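Local coordinates for surface layer protein (Geobacillus stearothermophilus, PDB 4UJ7), which probably self-assembles through contacts between identical subunits into the crystalline surface layer of the bacterial cell, this calcium-binding piece holding its Big-like domains 5 and 6, at residues I186-L199 / T207-T219. Sequence-based numbering, arbitrary orientation. Where two conformers were deposited one is given.
With CA (calcium ion), chain D.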
ATOM      1  N   ILE A 186       4.183 -11.979   2.716  1.00 13.49           N
ATOM      2  CA  ILE A 186       3.625 -12.941   3.667  1.00 13.02           C
ATOM      3  C   ILE A 186       2.807 -13.976   2.884  1.00 13.45           C
ATOM      4  O   ILE A 186       1.944 -13.615   2.076  1.00 14.40           O
ATOM      5  CB  ILE A 186       2.702 -12.222   4.694  1.00 12.37           C
ATOM      6  CG1 ILE A 186       3.306 -10.891   5.202  1.00 12.77           C
ATOM      7  CG2 ILE A 186       2.374 -13.174   5.844  1.00 13.21           C
ATOM      8  CD1 ILE A 186       4.680 -11.035   5.823  1.00 13.66           C
ATOM      9  N   THR A 187       3.062 -15.261   3.122  1.00 13.26           N
ATOM     10  CA  THR A 187       2.321 -16.330   2.434  1.00 13.61           C
ATOM     11  C   THR A 187       1.877 -17.396   3.429  1.00 13.44           C
ATOM     12  O   THR A 187       2.426 -17.496   4.530  1.00 13.39           O
ATOM     13  CB  THR A 187       3.186 -16.994   1.356  1.00 14.21           C
ATOM     14  OG1 THR A 187       4.422 -17.416   1.945  1.00 15.55           O
ATOM     15  CG2 THR A 187       3.465 -16.031   0.172  1.00 14.90           C
ATOM     16  N   ASP A 188       0.873 -18.182   3.049  1.00 13.75           N
ATOM     17  CA  ASP A 188       0.396 -19.314   3.866  1.00 14.97           C
ATOM     18  C   ASP A 188       1.509 -20.352   3.983  1.00 15.14           C
ATOM     19  O   ASP A 188       2.246 -20.607   3.032  1.00 15.57           O
ATOM     20  CB  ASP A 188      -0.827 -19.933   3.198  1.00 15.92           C
ATOM     21  CG  ASP A 188      -1.517 -20.982   4.055  1.00 16.76           C
ATOM     22  OD1 ASP A 188      -1.326 -21.000   5.282  1.00 16.91           O
ATOM     23  OD2 ASP A 188      -2.328 -21.755   3.475  1.00 20.36           O
ATOM     24  N   ASN A 189       1.622 -20.934   5.175  1.00 14.89           N
ATOM     25  CA  ASN A 189       2.515 -22.070   5.420  1.00 15.98           C
ATOM     26  C   ASN A 189       1.780 -23.155   6.196  1.00 16.01           C
ATOM     27  O   ASN A 189       2.112 -23.446   7.341  1.00 17.82           O
ATOM     28  CB  ASN A 189       3.743 -21.601   6.216  1.00 17.36           C
ATOM     29  CG  ASN A 189       4.788 -22.695   6.380  1.00 18.90           C
ATOM     30  OD1 ASN A 189       4.911 -23.584   5.538  1.00 19.51           O
ATOM     31  ND2 ASN A 189       5.552 -22.624   7.465  1.00 21.69           N
ATOM     32  N   GLY A 190       0.780 -23.752   5.564  1.00 15.35           N
ATOM     33  CA  GLY A 190       0.025 -24.865   6.167  1.00 16.41           C
ATOM     34  C   GLY A 190      -1.002 -24.514   7.229  1.00 17.32           C
ATOM     35  O   GLY A 190      -1.254 -25.329   8.129  1.00 17.91           O
ATOM     36  N   SER A 191      -1.629 -23.339   7.118  1.00 15.81           N
ATOM     37  CA  SER A 191      -2.736 -22.971   8.013  1.00 16.06           C
ATOM     38  C   SER A 191      -3.851 -24.009   7.986  1.00 17.36           C
ATOM     39  O   SER A 191      -4.270 -24.427   6.911  1.00 18.29           O
ATOM     40  CB  SER A 191      -3.345 -21.625   7.604  1.00 16.28           C
ATOM     41  OG  SER A 191      -2.422 -20.566   7.827  1.00 14.66           O
ATOM     42  N   LYS A 192      -4.313 -24.419   9.163  1.00 17.76           N
ATOM     43  CA  LYS A 192      -5.454 -25.325   9.266  0.50 19.22           C
ATOM     44  C   LYS A 192      -6.766 -24.586   9.511  1.00 20.20           C
ATOM     45  O   LYS A 192      -7.858 -25.127   9.252  1.00 20.60           O
ATOM     46  CB  LYS A 192      -5.218 -26.347  10.371  0.50 20.67           C
ATOM     47  CG  LYS A 192      -4.054 -27.278  10.076  0.50 21.87           C
ATOM     48  CD  LYS A 192      -4.210 -28.586  10.822  0.50 23.34           C
ATOM     49  CE  LYS A 192      -3.188 -29.599  10.343  0.50 24.18           C
ATOM     50  NZ  LYS A 192      -3.105 -30.738  11.296  0.50 25.02           N
ATOM     51  N   LYS A 193      -6.659 -23.354  10.011  1.00 20.17           N
ATOM     52  CA  LYS A 193      -7.825 -22.556  10.366  1.00 20.02           C
ATOM     53  C   LYS A 193      -7.739 -21.183   9.728  1.00 19.44           C
ATOM     54  O   LYS A 193      -6.664 -20.732   9.356  1.00 18.62           O
ATOM     55  CB  LYS A 193      -7.912 -22.348  11.886  1.00 21.42           C
ATOM     56  CG  LYS A 193      -8.049 -23.604  12.740  1.00 24.18           C
ATOM     57  CD  LYS A 193      -8.233 -23.176  14.193  1.00 25.94           C
ATOM     58  CE  LYS A 193      -7.803 -24.239  15.187  1.00 30.67           C
ATOM     59  NZ  LYS A 193      -8.903 -25.209  15.444  1.00 33.90           N
ATOM     60  N   VAL A 194      -8.872 -20.503   9.659  1.00 19.24           N
ATOM     61  CA  VAL A 194      -8.899 -19.096   9.284  1.00 18.39           C
ATOM     62  C   VAL A 194      -8.729 -18.247  10.545  1.00 18.18           C
ATOM     63  O   VAL A 194      -9.003 -18.708  11.667  1.00 19.07           O
ATOM     64  CB  VAL A 194     -10.211 -18.716   8.562  1.00 18.01           C
ATOM     65  CG1 VAL A 194     -10.404 -19.563   7.307  1.00 18.53           C
ATOM     66  CG2 VAL A 194     -11.411 -18.885   9.496  1.00 19.15           C
ATOM     67  N   GLY A 195      -8.262 -17.010  10.380  1.00 17.28           N
ATOM     68  CA  GLY A 195      -8.229 -16.053  11.482  1.00 18.40           C
ATOM     69  C   GLY A 195      -7.101 -15.060  11.331  1.00 16.31           C
ATOM     70  O   GLY A 195      -6.399 -15.055  10.309  1.00 17.60           O
ATOM     71  N   LYS A 196      -6.907 -14.252  12.369  1.00 16.66           N
ATOM     72  CA  LYS A 196      -5.841 -13.268  12.435  1.00 16.78           C
ATOM     73  C   LYS A 196      -4.535 -13.877  12.925  1.00 16.14           C
ATOM     74  O   LYS A 196      -4.519 -14.737  13.830  1.00 16.68           O
ATOM     75  CB  LYS A 196      -6.238 -12.135  13.405  1.00 18.06           C
ATOM     76  CG  LYS A 196      -7.486 -11.331  13.019  1.00 20.65           C
ATOM     77  CD  LYS A 196      -7.260 -10.588  11.712  1.00 21.57           C
ATOM     78  CE  LYS A 196      -8.457  -9.754  11.268  1.00 22.87           C
ATOM     79  NZ  LYS A 196      -8.486  -8.432  11.946  1.00 25.62           N
ATOM     80  N   GLU A 197      -3.427 -13.402  12.354  1.00 15.20           N
ATOM     81  CA  GLU A 197      -2.095 -13.735  12.840  1.00 16.13           C
ATOM     82  C   GLU A 197      -1.302 -12.454  13.061  1.00 16.00           C
ATOM     83  O   GLU A 197      -1.156 -11.650  12.138  1.00 15.98           O
ATOM     84  CB  GLU A 197      -1.383 -14.664  11.841  1.00 15.69           C
ATOM     85  CG  GLU A 197      -0.006 -15.164  12.290  1.00 16.42           C
ATOM     86  CD  GLU A 197      -0.040 -16.280  13.314  1.00 16.28           C
ATOM     87  OE1 GLU A 197      -1.097 -16.542  13.930  1.00 16.71           O
ATOM     88  OE2 GLU A 197       1.015 -16.929  13.490  1.00 15.92           O
ATOM     89  N   THR A 198      -0.811 -12.252  14.279  1.00 16.15           N
ATOM     90  CA  THR A 198      -0.064 -11.051  14.639  1.00 16.81           C
ATOM     91  C   THR A 198       1.388 -11.134  14.168  1.00 16.68           C
ATOM     92  O   THR A 198       2.120 -12.059  14.541  1.00 17.30           O
ATOM     93  CB  THR A 198      -0.129 -10.805  16.168  1.00 17.58           C
ATOM     94  OG1 THR A 198      -1.499 -10.655  16.538  1.00 20.10           O
ATOM     95  CG2 THR A 198       0.620  -9.530  16.551  1.00 18.95           C
ATOM     96  N   LEU A 199       1.808 -10.169  13.350  1.00 16.46           N
ATOM     97  CA  LEU A 199       3.217 -10.038  12.989  1.00 15.64           C
ATOM     98  C   LEU A 199       3.879  -8.924  13.759  1.00 16.32           C
ATOM     99  O   LEU A 199       3.330  -7.841  13.882  1.00 16.93           O
ATOM    100  CB  LEU A 199       3.377  -9.784  11.488  1.00 14.78           C
ATOM    101  CG  LEU A 199       2.670 -10.778  10.569  1.00 15.31           C
ATOM    102  CD1 LEU A 199       2.898 -10.418   9.101  1.00 16.01           C
ATOM    103  CD2 LEU A 199       3.140 -12.205  10.848  1.00 16.74           C
ATOM    104  N   THR A 207      11.319  -3.140  19.201  1.00 25.05           N
ATOM    105  CA  THR A 207      10.000  -3.385  18.585  1.00 24.09           C
ATOM    106  C   THR A 207       9.385  -2.076  18.089  1.00 24.60           C
ATOM    107  O   THR A 207       9.230  -1.124  18.861  1.00 26.19           O
ATOM    108  CB  THR A 207       9.027  -4.103  19.542  1.00 24.21           C
ATOM    109  OG1 THR A 207       9.583  -5.359  19.953  1.00 24.84           O
ATOM    110  CG2 THR A 207       7.645  -4.352  18.866  1.00 22.54           C
ATOM    111  N   LEU A 208       9.051  -2.036  16.795  1.00 22.89           N
ATOM    112  CA  LEU A 208       8.433  -0.862  16.171  1.00 22.68           C
ATOM    113  C   LEU A 208       6.904  -0.908  16.211  1.00 23.06           C
ATOM    114  O   LEU A 208       6.249   0.125  16.312  1.00 23.31           O
ATOM    115  CB  LEU A 208       8.917  -0.676  14.726  1.00 23.03           C
ATOM    116  CG  LEU A 208      10.416  -0.540  14.437  1.00 23.34           C
ATOM    117  CD1 LEU A 208      10.625  -0.214  12.960  1.00 24.83           C
ATOM    118  CD2 LEU A 208      11.100   0.506  15.324  1.00 24.30           C
ATOM    119  N   GLY A 209       6.338  -2.106  16.141  1.00 21.48           N
ATOM    120  CA  GLY A 209       4.882  -2.256  16.207  1.00 19.71           C
ATOM    121  C   GLY A 209       4.460  -3.642  15.783  1.00 19.75           C
ATOM    122  O   GLY A 209       5.303  -4.513  15.631  1.00 19.86           O
ATOM    123  N   THR A 210       3.153  -3.835  15.623  1.00 19.33           N
ATOM    124  CA  THR A 210       2.581  -5.081  15.118  1.00 19.67           C
ATOM    125  C   THR A 210       1.563  -4.818  14.025  1.00 19.14           C
ATOM    126  O   THR A 210       1.011  -3.721  13.927  1.00 18.99           O
ATOM    127  CB  THR A 210       1.920  -5.933  16.226  1.00 20.05           C
ATOM    128  OG1 THR A 210       0.802  -5.226  16.789  1.00 22.34           O
ATOM    129  CG2 THR A 210       2.930  -6.300  17.309  1.00 21.41           C
ATOM    130  N   VAL A 211       1.322  -5.827  13.192  1.00 18.41           N
ATOM    131  CA  VAL A 211       0.251  -5.779  12.201  1.00 18.71           C
ATOM    132  C   VAL A 211      -0.387  -7.163  12.127  1.00 18.63           C
ATOM    133  O   VAL A 211       0.309  -8.180  12.135  1.00 17.78           O
ATOM    134  CB  VAL A 211       0.758  -5.291  10.812  1.00 18.64           C
ATOM    135  CG1 VAL A 211       1.821  -6.226  10.233  1.00 19.32           C
ATOM    136  CG2 VAL A 211      -0.401  -5.077   9.837  1.00 19.38           C
ATOM    137  N   ASP A 212      -1.714  -7.199  12.083  1.00 19.38           N
ATOM    138  CA  ASP A 212      -2.433  -8.455  11.977  1.00 21.06           C
ATOM    139  C   ASP A 212      -2.733  -8.743  10.519  1.00 21.02           C
ATOM    140  O   ASP A 212      -3.362  -7.931   9.838  1.00 25.67           O
ATOM    141  CB  ASP A 212      -3.737  -8.401  12.778  1.00 22.83           C
ATOM    142  CG  ASP A 212      -3.525  -8.603  14.269  1.00 24.73           C
ATOM    143  OD1 ASP A 212      -2.371  -8.722  14.731  1.00 24.59           O
ATOM    144  OD2 ASP A 212      -4.540  -8.646  14.993  1.00 28.56           O
ATOM    145  N   VAL A 213      -2.248  -9.872  10.016  1.00 17.79           N
ATOM    146  CA  VAL A 213      -2.702 -10.381   8.729  1.00 17.08           C
ATOM    147  C   VAL A 213      -3.841 -11.370   8.943  1.00 16.80           C
ATOM    148  O   VAL A 213      -4.026 -11.868  10.050  1.00 17.58           O
ATOM    149  CB  VAL A 213      -1.560 -11.000   7.893  1.00 16.61           C
ATOM    150  CG1 VAL A 213      -0.512  -9.930   7.597  1.00 18.28           C
ATOM    151  CG2 VAL A 213      -0.927 -12.213   8.595  1.00 16.76           C
ATOM    152  N   GLU A 214      -4.635 -11.615   7.906  1.00 16.09           N
ATOM    153  CA  GLU A 214      -5.793 -12.497   8.038  1.00 17.07           C
ATOM    154  C   GLU A 214      -5.761 -13.598   6.991  1.00 16.92           C
ATOM    155  O   GLU A 214      -5.626 -13.321   5.794  1.00 17.08           O
ATOM    156  CB  GLU A 214      -7.100 -11.699   7.904  1.00 18.79           C
ATOM    157  CG  GLU A 214      -8.353 -12.500   8.261  1.00 21.20           C
ATOM    158  CD  GLU A 214      -9.651 -11.738   8.039  1.00 23.04           C
ATOM    159  OE1 GLU A 214      -9.606 -10.539   7.682  1.00 26.61           O
ATOM    160  OE2 GLU A 214     -10.734 -12.351   8.215  1.00 25.17           O
ATOM    161  N   VAL A 215      -5.892 -14.841   7.443  1.00 16.24           N
ATOM    162  CA  VAL A 215      -6.123 -15.949   6.530  1.00 16.06           C
ATOM    163  C   VAL A 215      -7.632 -16.154   6.427  1.00 16.43           C
ATOM    164  O   VAL A 215      -8.327 -16.245   7.445  1.00 17.55           O
ATOM    165  CB  VAL A 215      -5.376 -17.234   6.972  1.00 16.52           C
ATOM    166  CG1 VAL A 215      -5.828 -18.441   6.167  1.00 16.97           C
ATOM    167  CG2 VAL A 215      -3.882 -17.031   6.777  1.00 16.36           C
ATOM    168  N   ILE A 216      -8.116 -16.161   5.192  1.00 16.66           N
ATOM    169  CA  ILE A 216      -9.534 -16.424   4.887  1.00 17.93           C
ATOM    170  C   ILE A 216      -9.611 -17.689   4.016  1.00 18.60           C
ATOM    171  O   ILE A 216      -8.592 -18.212   3.549  1.00 17.51           O
ATOM    172  CB  ILE A 216     -10.216 -15.205   4.184  1.00 17.72           C
ATOM    173  CG1 ILE A 216      -9.610 -14.964   2.784  1.00 17.71           C
ATOM    174  CG2 ILE A 216     -10.150 -13.968   5.070  1.00 17.96           C
ATOM    175  CD1 ILE A 216     -10.354 -13.948   1.910  1.00 18.58           C
ATOM    176  N   ASP A 217     -10.821 -18.197   3.794  1.00 19.79           N
ATOM    177  CA  ASP A 217     -11.005 -19.304   2.868  1.00 21.09           C
ATOM    178  C   ASP A 217     -12.361 -19.143   2.193  1.00 21.22           C
ATOM    179  O   ASP A 217     -13.397 -19.384   2.817  1.00 22.06           O
ATOM    180  CB  ASP A 217     -10.936 -20.651   3.609  1.00 22.57           C
ATOM    181  CG  ASP A 217     -10.871 -21.849   2.656  1.00 23.85           C
ATOM    182  OD1 ASP A 217     -11.416 -21.773   1.530  1.00 22.76           O
ATOM    183  OD2 ASP A 217     -10.263 -22.882   3.037  1.00 26.50           O
ATOM    184  N   THR A 218     -12.346 -18.748   0.923  1.00 21.56           N
ATOM    185  CA  THR A 218     -13.602 -18.432   0.222  1.00 22.82           C
ATOM    186  C   THR A 218     -14.155 -19.608  -0.576  1.00 24.79           C
ATOM    187  O   THR A 218     -15.068 -19.413  -1.378  1.00 26.65           O
ATOM    188  CB  THR A 218     -13.456 -17.209  -0.707  1.00 22.70           C
ATOM    189  OG1 THR A 218     -12.467 -17.479  -1.715  1.00 22.38           O
ATOM    190  CG2 THR A 218     -13.079 -15.947   0.097  1.00 22.53           C
ATOM    191  N   THR A 219     -13.616 -20.815  -0.362  1.00 25.59           N
ATOM    192  CA  THR A 219     -14.095 -22.011  -1.072  1.00 26.80           C
ATOM    193  C   THR A 219     -15.614 -22.147  -0.907  1.00 28.25           C
ATOM    194  O   THR A 219     -16.188 -21.894   0.164  1.00 28.75           O
ATOM    195  CB  THR A 219     -13.415 -23.305  -0.577  1.00 27.25           C
ATOM    196  OG1 THR A 219     -11.991 -23.168  -0.654  1.00 26.89           O
ATOM    197  CG2 THR A 219     -13.838 -24.510  -1.423  1.00 26.71           C
ATOM    198  OXT THR A 219     -16.291 -22.504  -1.870  1.00 29.85           O
TER
HETATM  199 CA    CA D 802      -0.186 -18.929  14.409  1.00 13.69          CA
HETATM  200  O   HOH W   1      -7.081  -7.203  13.907  1.00 38.44           O
HETATM  201  O   HOH W   2      -6.304  -6.645  10.933  1.00 39.46           O
HETATM  202  O   HOH W   3       1.993 -19.715  13.721  1.00 14.95           O
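Thr198 OG1 donates to Asp212 OD1 at 2.8 Å, from above the carboxylate plane, 36° out of it. The other carboxylate oxygen, Asp212 OD2, takes a hydrogen from a water that in turn accepts from Lys196 NZ, leaving the two charged atoms 5.0 Å apart. Bent at chi2 and chi4, the lysine chain crosses that of Glu214 obliquely, Lys196 CE passing 3.8 Å from Glu214 OE1, while the glutamate makes its salt bridge to Lys122. These polar groups line one face of a beta hairpin that closes the second of the two Big-like, immunoglobulin-type domains in this piece. Its antiparallel strands 195-203 and 206-216 are joined by paired backbone bonds at Gly195–Val215, Glu197–Val213 and Leu199–Val211, of which Glu197 N to Val213 O, 2.8 Å, is nearly straight at 167°. On the other face Leu199 CD1 meets Val213 CG1 at 3.8 Å, the two side chains crossing at about a right angle, with Val136 and Leu138 of strand 135-144 packed against them. Glu197 also projects from this face, but with CG anti to the backbone N (chi1 -176°) and a bend at chi2 its carboxylate turns away from strand 206-216 and grips calcium through both oxygens, joined by the side chains of Glu162, Asp165 and Asn167, the backbone O of Val169 and a water. Beyond the paired strands Val194 CG1 rests 3.9 Å from Asp217 CB. A leucine in place of Asp217 would probably leave Lys125 without its salt-bridge mate and free the C-terminal turn, where Asp217 OD1 accepts from both Thr219 N and Thr219 OG1.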